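PDB 4CVU: beta-mannosidase from Trichoderma harzianum, which probably hydrolyses terminal beta-D-mannose residues from the non-reducing ends of beta-mannosides. Local coordinates for residues G379-A384 against R699-L704; I351-G356 against W373-N378; F689-S694 against T758-E763. All coordinates share one frame; numbering follows the deposited sequence.

Contact 1 of 3, residues G379-A384 against R699-L704; sequences GHEFYA and RQLGSL. With CD (cadmium ion), chain U.
Strands 380-389 and 702-705 are parallel neighbours in the beta sheet of the (beta/alpha)8-barrel that forms the catalytic domain of family 2 glycoside hydrolases, and they pair where 379-384 runs beside 699-704. Ala-384 and Gly-702 form the bridge: Ala-384 N donates to Leu-701 O at 3.0 Å, and Ser-703 N donates to Ala-384 O at 2.9 Å. Beside this pair a water donates to both Phe-382 O and Leu-701 O.

Tyr-383 has the most surface buried here. With CG anti to the backbone N (chi1 -161°), its ring reaches across the 699-704 segment, and the Leu-701 to Gly-702 peptide covers one face, Gly-702 N lying 3.4 Å from Tyr-383 CZ. Its hydroxyl makes a short but weak hydrogen bond to Gln-700 OE1. That amide folds back on its own chain, OE1 accepting from Gly-702 N while NE2 donates to Gly-702 O, and these two bonds fix which way round the amide sits. Beyond the ring, Tyr-690 and Arg-691 of helix 664-692 pack on Tyr-383.

At the other end Glu-381 and Arg-699 form a salt bridge, although the carboxylate and guanidinium planes are turned 63° apart. Arg-699 NH2 points at Glu-381 OE1 within its own plane, at 3.1 Å; NH1 is held by the carbonyls of Ser-694 and Ile-798. Both Glu-381 oxygens also bind a cadmium ion, unevenly, with OE2 at 2.2 Å and OE1 at 2.7 Å, and three waters complete the ligands seen.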
loop_
_atom_site.group_PDB
_atom_site.type_symbol
_atom_site.label_atom_id
_atom_site.label_comp_id
_atom_site.label_asym_id
_atom_site.label_seq_id
_atom_site.Cartn_x
_atom_site.Cartn_y
_atom_site.Cartn_z
ATOM N N GLY A 379 -16.194 -16.353 47.425
ATOM C CA GLY A 379 -16.267 -15.676 48.699
ATOM C C GLY A 379 -15.146 -14.713 49.014
ATOM O O GLY A 379 -15.256 -13.955 49.941
ATOM N N HIS A 380 -14.094 -14.693 48.209
ATOM C CA HIS A 380 -12.956 -13.778 48.443
ATOM C C HIS A 380 -13.008 -12.569 47.519
ATOM O O HIS A 380 -13.125 -12.717 46.305
ATOM C CB HIS A 380 -11.615 -14.478 48.240
ATOM C CG HIS A 380 -11.463 -15.740 49.036
ATOM N ND1 HIS A 380 -12.044 -16.936 48.657
ATOM C CD2 HIS A 380 -10.787 -15.998 50.179
ATOM C CE1 HIS A 380 -11.720 -17.877 49.530
ATOM N NE2 HIS A 380 -10.971 -17.331 50.469
ATOM N N GLU A 381 -12.954 -11.381 48.113
ATOM C CA GLU A 381 -12.633 -10.150 47.385
ATOM C C GLU A 381 -11.315 -10.276 46.641
ATOM O O GLU A 381 -10.362 -10.881 47.147
ATOM C CB GLU A 381 -12.485 -9.000 48.383
ATOM C CG GLU A 381 -13.797 -8.484 48.843
ATOM C CD GLU A 381 -13.686 -7.410 49.914
ATOM O OE1 GLU A 381 -12.654 -6.765 50.100
ATOM O OE2 GLU A 381 -14.688 -7.195 50.563
ATOM N N PHE A 382 -11.229 -9.678 45.446
ATOM C CA PHE A 382 -9.949 -9.575 44.774
ATOM C C PHE A 382 -9.853 -8.256 44.010
ATOM O O PHE A 382 -10.893 -7.669 43.652
ATOM C CB PHE A 382 -9.744 -10.761 43.829
ATOM C CG PHE A 382 -10.729 -10.792 42.700
ATOM C CD1 PHE A 382 -11.948 -11.398 42.855
ATOM C CD2 PHE A 382 -10.438 -10.151 41.493
ATOM C CE1 PHE A 382 -12.865 -11.400 41.821
ATOM C CE2 PHE A 382 -11.346 -10.159 40.456
ATOM C CZ PHE A 382 -12.565 -10.775 40.618
ATOM N N TYR A 383 -8.628 -7.800 43.764
ATOM C CA TYR A 383 -8.414 -6.601 42.955
ATOM C C TYR A 383 -8.467 -6.991 41.466
ATOM O O TYR A 383 -7.612 -7.761 41.022
ATOM C CB TYR A 383 -7.056 -5.942 43.243
ATOM C CG TYR A 383 -7.053 -4.505 42.764
ATOM C CD1 TYR A 383 -6.783 -4.197 41.443
ATOM C CD2 TYR A 383 -7.403 -3.474 43.622
ATOM C CE1 TYR A 383 -6.835 -2.891 40.979
ATOM C CE2 TYR A 383 -7.457 -2.167 43.170
ATOM C CZ TYR A 383 -7.184 -1.881 41.842
ATOM O OH TYR A 383 -7.253 -0.592 41.354
ATOM N N ALA A 384 -9.440 -6.474 40.721
ATOM C CA ALA A 384 -9.538 -6.803 39.280
ATOM C C ALA A 384 -8.538 -5.975 38.494
ATOM O O ALA A 384 -8.329 -4.799 38.793
ATOM C CB ALA A 384 -10.940 -6.569 38.779
ATOM N N ARG A 699 -11.632 2.049 49.325
ATOM C CA ARG A 699 -11.412 0.626 49.208
ATOM C C ARG A 699 -11.639 0.226 47.750
ATOM O O ARG A 699 -12.594 -0.416 47.434
ATOM C CB ARG A 699 -12.313 -0.183 50.137
ATOM C CG ARG A 699 -11.641 -1.422 50.687
ATOM C CD ARG A 699 -11.446 -2.433 49.598
ATOM N NE ARG A 699 -11.194 -3.781 50.035
ATOM C CZ ARG A 699 -10.003 -4.268 50.317
ATOM N NH1 ARG A 699 -8.950 -3.498 50.308
ATOM N NH2 ARG A 699 -9.888 -5.534 50.630
ATOM N N GLN A 700 -10.846 0.813 46.896
ATOM C CA GLN A 700 -10.935 0.613 45.464
ATOM C C GLN A 700 -10.514 -0.825 45.082
ATOM O O GLN A 700 -9.502 -1.293 45.534
ATOM C CB GLN A 700 -10.043 1.663 44.802
ATOM C CG GLN A 700 -10.498 2.190 43.442
ATOM C CD GLN A 700 -10.020 1.308 42.316
ATOM O OE1 GLN A 700 -9.359 0.329 42.555
ATOM N NE2 GLN A 700 -10.335 1.677 41.086
ATOM N N LEU A 701 -11.249 -1.496 44.188
ATOM C CA LEU A 701 -10.930 -2.889 43.865
ATOM C C LEU A 701 -10.916 -3.273 42.381
ATOM O O LEU A 701 -11.187 -4.445 42.055
ATOM C CB LEU A 701 -11.856 -3.845 44.612
ATOM C CG LEU A 701 -11.710 -3.937 46.135
ATOM C CD1 LEU A 701 -12.727 -4.967 46.655
ATOM C CD2 LEU A 701 -10.347 -4.351 46.578
ATOM N N GLY A 702 -10.559 -2.338 41.489
ATOM C CA GLY A 702 -10.467 -2.690 40.085
ATOM C C GLY A 702 -9.929 -1.643 39.150
ATOM O O GLY A 702 -10.158 -0.447 39.347
ATOM N N SER A 703 -9.199 -2.122 38.121
ATOM C CA SER A 703 -8.687 -1.299 37.061
ATOM C C SER A 703 -8.868 -2.013 35.750
ATOM O O SER A 703 -8.195 -3.047 35.529
ATOM C CB SER A 703 -7.211 -1.069 37.260
ATOM O OG SER A 703 -6.641 -0.346 36.183
ATOM N N LEU A 704 -9.741 -1.473 34.898
ATOM C CA LEU A 704 -9.886 -1.966 33.502
ATOM C C LEU A 704 -9.670 -0.816 32.546
ATOM O O LEU A 704 -10.567 -0.004 32.300
ATOM C CB LEU A 704 -11.271 -2.589 33.271
ATOM C CG LEU A 704 -11.754 -3.655 34.253
ATOM C CD1 LEU A 704 -13.186 -4.094 33.968
ATOM C CD2 LEU A 704 -10.843 -4.858 34.287
HETATM CD CD CD U . -14.269 -5.406 51.810
HETATM O O HOH W 1 -13.201 -6.521 42.383
HETATM O O HOH W 2 -12.490 -4.664 53.284
HETATM O O HOH W 3 -14.909 -3.627 50.149
HETATM O O HOH W 4 -16.242 -5.822 53.430
#

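Contact 2 of 3, residues I351-G356 against W373-N378; sequences ILFSSG and WHFEIN
Phe-353 puts the edge of its ring onto the face of Trp-373. Phe-353 CZ stands 3.3 Å from Trp-373 CE2, centrally over the indole, and the planes meet at 71° in a T-shaped pair. Phe-375 joins them less regularly: Phe-353 CD1 lies over one face of the Phe-375 ring, 3.9 Å from Phe-375 CZ, but the two rings are inclined obliquely. Ile-351 extends this apolar side, its CD1 touching both Phe-375 and Ile-377.

The other face of this antiparallel pair is more polar, though Leu-352 lies on it, and Glu-376 has the largest share. Its extended chain runs alongside Leu-352, pointing the same way, with Glu-376 OE1 3.6 Å from Leu-352 CD2. Glu-376 OE2 accepts from His-374 NE2 through its anti lone pair at 3.2 Å, and a water links OE2 to Ser-354 OG. The imidazole is brought over Ser-354 because CG sits between the backbone N and the carbonyl carbon (chi1 72°), and Ser-354 CB packs on its face.

Four backbone bonds join the strands, two between Leu-352 and Glu-376 and two between Ser-354 and His-374; Trp-373 and His-374 together face Ser-354 in a classic beta bulge. On its far side strand 374-377 pairs with strand 380-389, whose Glu-381 and Phe-382 touch its side chains, while strand 481-485 supplies Ala-482, Cys-483 and Met-485 against the apolar face and strand 534-535 brings Ser-535 to Phe-353 and Trp-373.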
loop_
_atom_site.group_PDB
_atom_site.type_symbol
_atom_site.label_atom_id
_atom_site.label_comp_id
_atom_site.label_asym_id
_atom_site.label_seq_id
_atom_site.Cartn_x
_atom_site.Cartn_y
_atom_site.Cartn_z
ATOM N N ILE A 351 -19.168 -16.540 41.558
ATOM C CA ILE A 351 -18.697 -15.209 41.232
ATOM C C ILE A 351 -19.790 -14.199 41.487
ATOM O O ILE A 351 -20.856 -14.272 40.895
ATOM C CB ILE A 351 -18.141 -15.120 39.791
ATOM C CG1 ILE A 351 -17.539 -13.713 39.511
ATOM C CG2 ILE A 351 -19.198 -15.490 38.755
ATOM C CD1 ILE A 351 -16.271 -13.427 40.248
ATOM N N LEU A 352 -19.519 -13.289 42.424
ATOM C CA LEU A 352 -20.440 -12.256 42.826
ATOM C C LEU A 352 -20.000 -10.901 42.291
ATOM O O LEU A 352 -18.811 -10.541 42.424
ATOM C CB LEU A 352 -20.436 -12.160 44.352
ATOM C CG LEU A 352 -21.309 -11.044 44.961
ATOM C CD1 LEU A 352 -22.779 -11.326 44.729
ATOM C CD2 LEU A 352 -21.019 -10.938 46.448
ATOM N N PHE A 353 -20.925 -10.161 41.695
ATOM C CA PHE A 353 -20.744 -8.741 41.471
ATOM C C PHE A 353 -21.537 -8.035 42.564
ATOM O O PHE A 353 -22.746 -8.154 42.624
ATOM C CB PHE A 353 -21.203 -8.277 40.087
ATOM C CG PHE A 353 -21.323 -6.772 39.968
ATOM C CD1 PHE A 353 -20.211 -5.954 40.145
ATOM C CD2 PHE A 353 -22.543 -6.174 39.686
ATOM C CE1 PHE A 353 -20.325 -4.562 40.067
ATOM C CE2 PHE A 353 -22.668 -4.784 39.619
ATOM C CZ PHE A 353 -21.558 -3.982 39.785
ATOM N N SER A 354 -20.831 -7.280 43.398
ATOM C CA SER A 354 -21.409 -6.663 44.582
ATOM C C SER A 354 -21.603 -5.165 44.355
ATOM O O SER A 354 -20.619 -4.438 44.224
ATOM C CB SER A 354 -20.479 -6.907 45.779
ATOM O OG SER A 354 -21.015 -6.303 46.948
ATOM N N SER A 355 -22.853 -4.733 44.286
ATOM C CA SER A 355 -23.222 -3.343 44.051
ATOM C C SER A 355 -24.227 -2.749 45.050
ATOM O O SER A 355 -24.793 -1.691 44.798
ATOM C CB SER A 355 -23.800 -3.206 42.644
ATOM O OG SER A 355 -24.721 -4.214 42.402
ATOM N N GLY A 356 -24.452 -3.423 46.164
ATOM C CA GLY A 356 -25.423 -2.985 47.168
ATOM C C GLY A 356 -24.754 -2.064 48.140
ATOM O O GLY A 356 -23.560 -1.721 47.962
ATOM N N TRP A 373 -18.897 -1.533 44.563
ATOM C CA TRP A 373 -18.786 -1.983 43.168
ATOM C C TRP A 373 -17.531 -2.832 43.112
ATOM O O TRP A 373 -16.487 -2.317 42.867
ATOM C CB TRP A 373 -18.712 -0.812 42.178
ATOM C CG TRP A 373 -18.840 -1.193 40.765
ATOM C CD1 TRP A 373 -17.963 -1.911 40.015
ATOM C CD2 TRP A 373 -19.955 -0.900 39.901
ATOM N NE1 TRP A 373 -18.452 -2.066 38.740
ATOM C CE2 TRP A 373 -19.678 -1.469 38.647
ATOM C CE3 TRP A 373 -21.145 -0.235 40.077
ATOM C CZ2 TRP A 373 -20.549 -1.396 37.592
ATOM C CZ3 TRP A 373 -22.041 -0.166 39.034
ATOM C CH2 TRP A 373 -21.723 -0.746 37.773
ATOM N N HIS A 374 -17.662 -4.120 43.374
ATOM C CA HIS A 374 -16.555 -5.045 43.331
ATOM C C HIS A 374 -16.976 -6.487 43.053
ATOM O O HIS A 374 -18.124 -6.810 43.045
ATOM C CB HIS A 374 -15.666 -4.962 44.580
ATOM C CG HIS A 374 -16.279 -5.533 45.814
ATOM N ND1 HIS A 374 -17.005 -4.776 46.703
ATOM C CD2 HIS A 374 -16.264 -6.787 46.311
ATOM C CE1 HIS A 374 -17.412 -5.539 47.688
ATOM N NE2 HIS A 374 -16.977 -6.763 47.475
ATOM N N PHE A 375 -15.982 -7.331 42.856
ATOM C CA PHE A 375 -16.187 -8.714 42.556
ATOM C C PHE A 375 -15.644 -9.599 43.691
ATOM O O PHE A 375 -14.677 -9.223 44.342
ATOM C CB PHE A 375 -15.499 -9.037 41.242
ATOM C CG PHE A 375 -16.192 -8.484 40.029
ATOM C CD1 PHE A 375 -15.939 -7.196 39.581
ATOM C CD2 PHE A 375 -17.093 -9.270 39.314
ATOM C CE1 PHE A 375 -16.572 -6.728 38.461
ATOM C CE2 PHE A 375 -17.714 -8.797 38.184
ATOM C CZ PHE A 375 -17.476 -7.531 37.772
ATOM N N GLU A 376 -16.246 -10.761 43.901
ATOM C CA GLU A 376 -15.757 -11.787 44.836
ATOM C C GLU A 376 -15.723 -13.167 44.175
ATOM O O GLU A 376 -16.687 -13.561 43.528
ATOM C CB GLU A 376 -16.651 -11.864 46.057
ATOM C CG GLU A 376 -16.713 -10.569 46.845
ATOM C CD GLU A 376 -17.613 -10.643 48.051
ATOM O OE1 GLU A 376 -18.109 -11.749 48.388
ATOM O OE2 GLU A 376 -17.849 -9.576 48.662
ATOM N N ILE A 377 -14.628 -13.897 44.340
ATOM C CA ILE A 377 -14.510 -15.231 43.752
ATOM C C ILE A 377 -14.468 -16.259 44.866
ATOM O O ILE A 377 -13.609 -16.223 45.708
ATOM C CB ILE A 377 -13.310 -15.374 42.797
ATOM C CG1 ILE A 377 -13.234 -16.746 42.111
ATOM C CG2 ILE A 377 -11.997 -15.139 43.505
ATOM C CD1 ILE A 377 -14.210 -17.009 41.012
ATOM N N ASN A 378 -15.454 -17.150 44.862
ATOM C CA ASN A 378 -15.593 -18.151 45.896
ATOM C C ASN A 378 -15.545 -17.476 47.277
ATOM O O ASN A 378 -14.915 -17.951 48.152
ATOM C CB ASN A 378 -14.515 -19.203 45.786
ATOM C CG ASN A 378 -14.617 -20.000 44.513
ATOM O OD1 ASN A 378 -15.701 -20.344 44.098
ATOM N ND2 ASN A 378 -13.471 -20.289 43.885
HETATM O O HOH W 5 -19.829 -7.593 49.430
#

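Contact 3 of 3, residues F689-S694 against T758-E763; sequences FYRRGS and TSDLWE
In Thr-758, chi1 of -61° sets the methyl CG2 anti to the backbone N and directs it at the end of helix 664-692, where it rests 3.5 Å from Arg-691 O and 4.0 Å from Arg-691 CB. Arg-691 starts with CG anti to its carbonyl carbon, and a bend at chi3 (68°) swings the guanidinium past the threonine toward Asp-760. Arg-691 NH2 ends 3.7 Å from Asp-760 CB.

No hydrogen bond crosses directly between 689-694 and 758-763. Asp-760 OD2 is 4.1 Å from Arg-691 NH2 and well out of the guanidinium plane, so the attraction between the opposite charges acts without an N-H aimed at it. Each group has stronger partners: Arg-691 NH1 donates to the carbonyls of Glu-738 and Thr-736, while Asp-760 OD2 makes a salt bridge with Lys-385 and OD1 is hydrogen-bonded to His-739. Thr-758 OG1, for its part, is hydrogen-bonded to Thr-800 and makes only loose contact with Arg-692 CA.

The contact joins the C-terminal end of the long helix, where it passes into a 3-10 turn, to the end of strand 752-759, part of the mannosidase Ig/CBM-like domain. At the strand's end an ST turn forms, Ser-759 OG accepting from Leu-761 N.

A water spans the two sides, donating to Ser-694 OG at 2.6 Å and to Ser-759 O at 3.0 Å. The same serine hydroxyl, Ser-694 OG, donates to Arg-691 O at 2.8 Å, almost in line with the C=O bond, and that carbonyl takes a second hydrogen bond from Ser-694 N.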
loop_
_atom_site.group_PDB
_atom_site.type_symbol
_atom_site.label_atom_id
_atom_site.label_comp_id
_atom_site.label_asym_id
_atom_site.label_seq_id
_atom_site.Cartn_x
_atom_site.Cartn_y
_atom_site.Cartn_z
ATOM N N PHE A 689 -2.598 4.923 41.002
ATOM C CA PHE A 689 -3.526 5.694 41.866
ATOM C C PHE A 689 -4.800 4.888 42.224
ATOM O O PHE A 689 -5.242 4.871 43.368
ATOM C CB PHE A 689 -3.887 7.010 41.172
ATOM C CG PHE A 689 -5.048 7.724 41.777
ATOM C CD1 PHE A 689 -4.867 8.635 42.786
ATOM C CD2 PHE A 689 -6.329 7.475 41.319
ATOM C CE1 PHE A 689 -5.929 9.283 43.337
ATOM C CE2 PHE A 689 -7.418 8.110 41.887
ATOM C CZ PHE A 689 -7.213 9.018 42.891
ATOM N N TYR A 690 -5.355 4.186 41.242
ATOM C CA TYR A 690 -6.501 3.301 41.499
ATOM C C TYR A 690 -6.127 2.167 42.473
ATOM O O TYR A 690 -6.864 1.882 43.421
ATOM C CB TYR A 690 -7.086 2.707 40.203
ATOM C CG TYR A 690 -7.643 3.723 39.233
ATOM C CD1 TYR A 690 -8.396 4.813 39.677
ATOM C CD2 TYR A 690 -7.363 3.625 37.846
ATOM C CE1 TYR A 690 -8.858 5.769 38.782
ATOM C CE2 TYR A 690 -7.832 4.573 36.959
ATOM C CZ TYR A 690 -8.577 5.644 37.419
ATOM O OH TYR A 690 -9.064 6.609 36.517
ATOM N N ARG A 691 -4.972 1.540 42.239
ATOM C CA ARG A 691 -4.539 0.437 43.080
ATOM C C ARG A 691 -4.241 0.795 44.520
ATOM O O ARG A 691 -4.595 0.051 45.396
ATOM C CB ARG A 691 -3.318 -0.206 42.531
ATOM C CG ARG A 691 -3.631 -0.978 41.257
ATOM C CD ARG A 691 -2.445 -1.846 40.937
ATOM N NE ARG A 691 -2.242 -2.932 41.907
ATOM C CZ ARG A 691 -1.333 -3.897 41.740
ATOM N NH1 ARG A 691 -0.564 -3.909 40.642
ATOM N NH2 ARG A 691 -1.211 -4.873 42.635
ATOM N N ARG A 692 -3.508 1.875 44.725
ATOM C CA ARG A 692 -3.308 2.447 46.084
ATOM C C ARG A 692 -4.624 2.692 46.839
ATOM O O ARG A 692 -4.699 2.617 48.084
ATOM C CB ARG A 692 -2.523 3.757 45.980
ATOM C CG ARG A 692 -2.247 4.407 47.335
ATOM C CD ARG A 692 -1.546 5.744 47.246
ATOM N NE ARG A 692 -2.374 6.751 46.599
ATOM C CZ ARG A 692 -1.990 8.005 46.361
ATOM N NH1 ARG A 692 -0.784 8.432 46.726
ATOM N NH2 ARG A 692 -2.817 8.841 45.736
ATOM N N GLY A 693 -5.650 3.075 46.094
ATOM C CA GLY A 693 -6.975 3.271 46.655
ATOM C C GLY A 693 -7.579 2.053 47.354
ATOM O O GLY A 693 -8.503 2.207 48.116
ATOM N N SER A 694 -7.049 0.857 47.085
ATOM C CA SER A 694 -7.458 -0.366 47.772
ATOM C C SER A 694 -7.320 -0.232 49.275
ATOM O O SER A 694 -8.113 -0.798 50.007
ATOM C CB SER A 694 -6.603 -1.560 47.306
ATOM O OG SER A 694 -5.235 -1.400 47.692
ATOM N N THR A 758 2.127 -1.261 47.092
ATOM C CA THR A 758 0.755 -1.763 46.980
ATOM C C THR A 758 0.779 -3.214 46.555
ATOM O O THR A 758 1.545 -3.574 45.680
ATOM C CB THR A 758 -0.056 -0.935 45.945
ATOM O OG1 THR A 758 -0.137 0.432 46.363
ATOM C CG2 THR A 758 -1.465 -1.469 45.811
ATOM N N SER A 759 -0.059 -4.045 47.180
ATOM C CA SER A 759 -0.044 -5.502 46.951
ATOM C C SER A 759 -1.449 -6.016 46.743
ATOM O O SER A 759 -2.337 -5.624 47.484
ATOM C CB SER A 759 0.583 -6.229 48.159
ATOM O OG SER A 759 0.365 -7.618 48.087
ATOM N N ASP A 760 -1.658 -6.900 45.764
ATOM C CA ASP A 760 -2.982 -7.500 45.595
ATOM C C ASP A 760 -3.141 -8.914 46.195
ATOM O O ASP A 760 -4.167 -9.588 45.982
ATOM C CB ASP A 760 -3.407 -7.477 44.129
ATOM C CG ASP A 760 -2.663 -8.481 43.271
ATOM O OD1 ASP A 760 -1.739 -9.197 43.769
ATOM O OD2 ASP A 760 -3.012 -8.532 42.075
ATOM N N LEU A 761 -2.113 -9.357 46.906
ATOM C CA LEU A 761 -2.109 -10.686 47.502
ATOM C C LEU A 761 -3.113 -10.745 48.650
ATOM O O LEU A 761 -3.486 -9.705 49.220
ATOM C CB LEU A 761 -0.708 -11.045 47.994
ATOM C CG LEU A 761 0.378 -11.087 46.922
ATOM C CD1 LEU A 761 1.749 -11.153 47.588
ATOM C CD2 LEU A 761 0.189 -12.237 45.942
ATOM N N TRP A 762 -3.552 -11.956 48.976
ATOM C CA TRP A 762 -4.599 -12.152 50.003
ATOM C C TRP A 762 -4.026 -12.403 51.409
ATOM O O TRP A 762 -4.723 -12.878 52.292
ATOM C CB TRP A 762 -5.565 -13.282 49.613
ATOM C CG TRP A 762 -6.282 -13.090 48.262
ATOM C CD1 TRP A 762 -6.250 -11.976 47.450
ATOM C CD2 TRP A 762 -7.150 -14.022 47.621
ATOM N NE1 TRP A 762 -7.026 -12.180 46.357
ATOM C CE2 TRP A 762 -7.575 -13.434 46.417
ATOM C CE3 TRP A 762 -7.596 -15.317 47.934
ATOM C CZ2 TRP A 762 -8.429 -14.097 45.520
ATOM C CZ3 TRP A 762 -8.437 -15.969 47.048
ATOM C CH2 TRP A 762 -8.846 -15.358 45.856
ATOM N N GLU A 763 -2.765 -12.077 51.593
ATOM C CA GLU A 763 -2.092 -12.163 52.894
ATOM C C GLU A 763 -1.032 -11.050 52.962
ATOM O O GLU A 763 -0.537 -10.607 51.923
ATOM C CB GLU A 763 -1.422 -13.522 53.065
ATOM C CG GLU A 763 -0.261 -13.750 52.109
ATOM C CD GLU A 763 0.212 -15.186 52.059
ATOM O OE1 GLU A 763 -0.623 -16.116 52.208
ATOM O OE2 GLU A 763 1.431 -15.382 51.851
HETATM O O HOH W 6 -4.275 -3.580 46.594
#

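How the contacts relate
Contact 1 lies between the other two, its centre about 9 Å from each of theirs, whereas the centres of contacts 2 and 3 are about 17 Å apart. Strand 374-377 of contact 2 is the sheet neighbour of strand 380-389 in contact 1, and their side chains mesh: Phe-382 CZ is 3.5 Å from Phe-375 CB. Towards contact 3 the join is polar, with Gly-693 O probably accepting from Gln-700 N at 3.0 Å as the helix leads into strand 702-705. Contacts 2 and 3 meet where Trp-762 packs on Ile-377. The cadmium ion bound by Glu-381 in contact 1 is about 5 Å from the nearest atom of the His-374 side chain of contact 2.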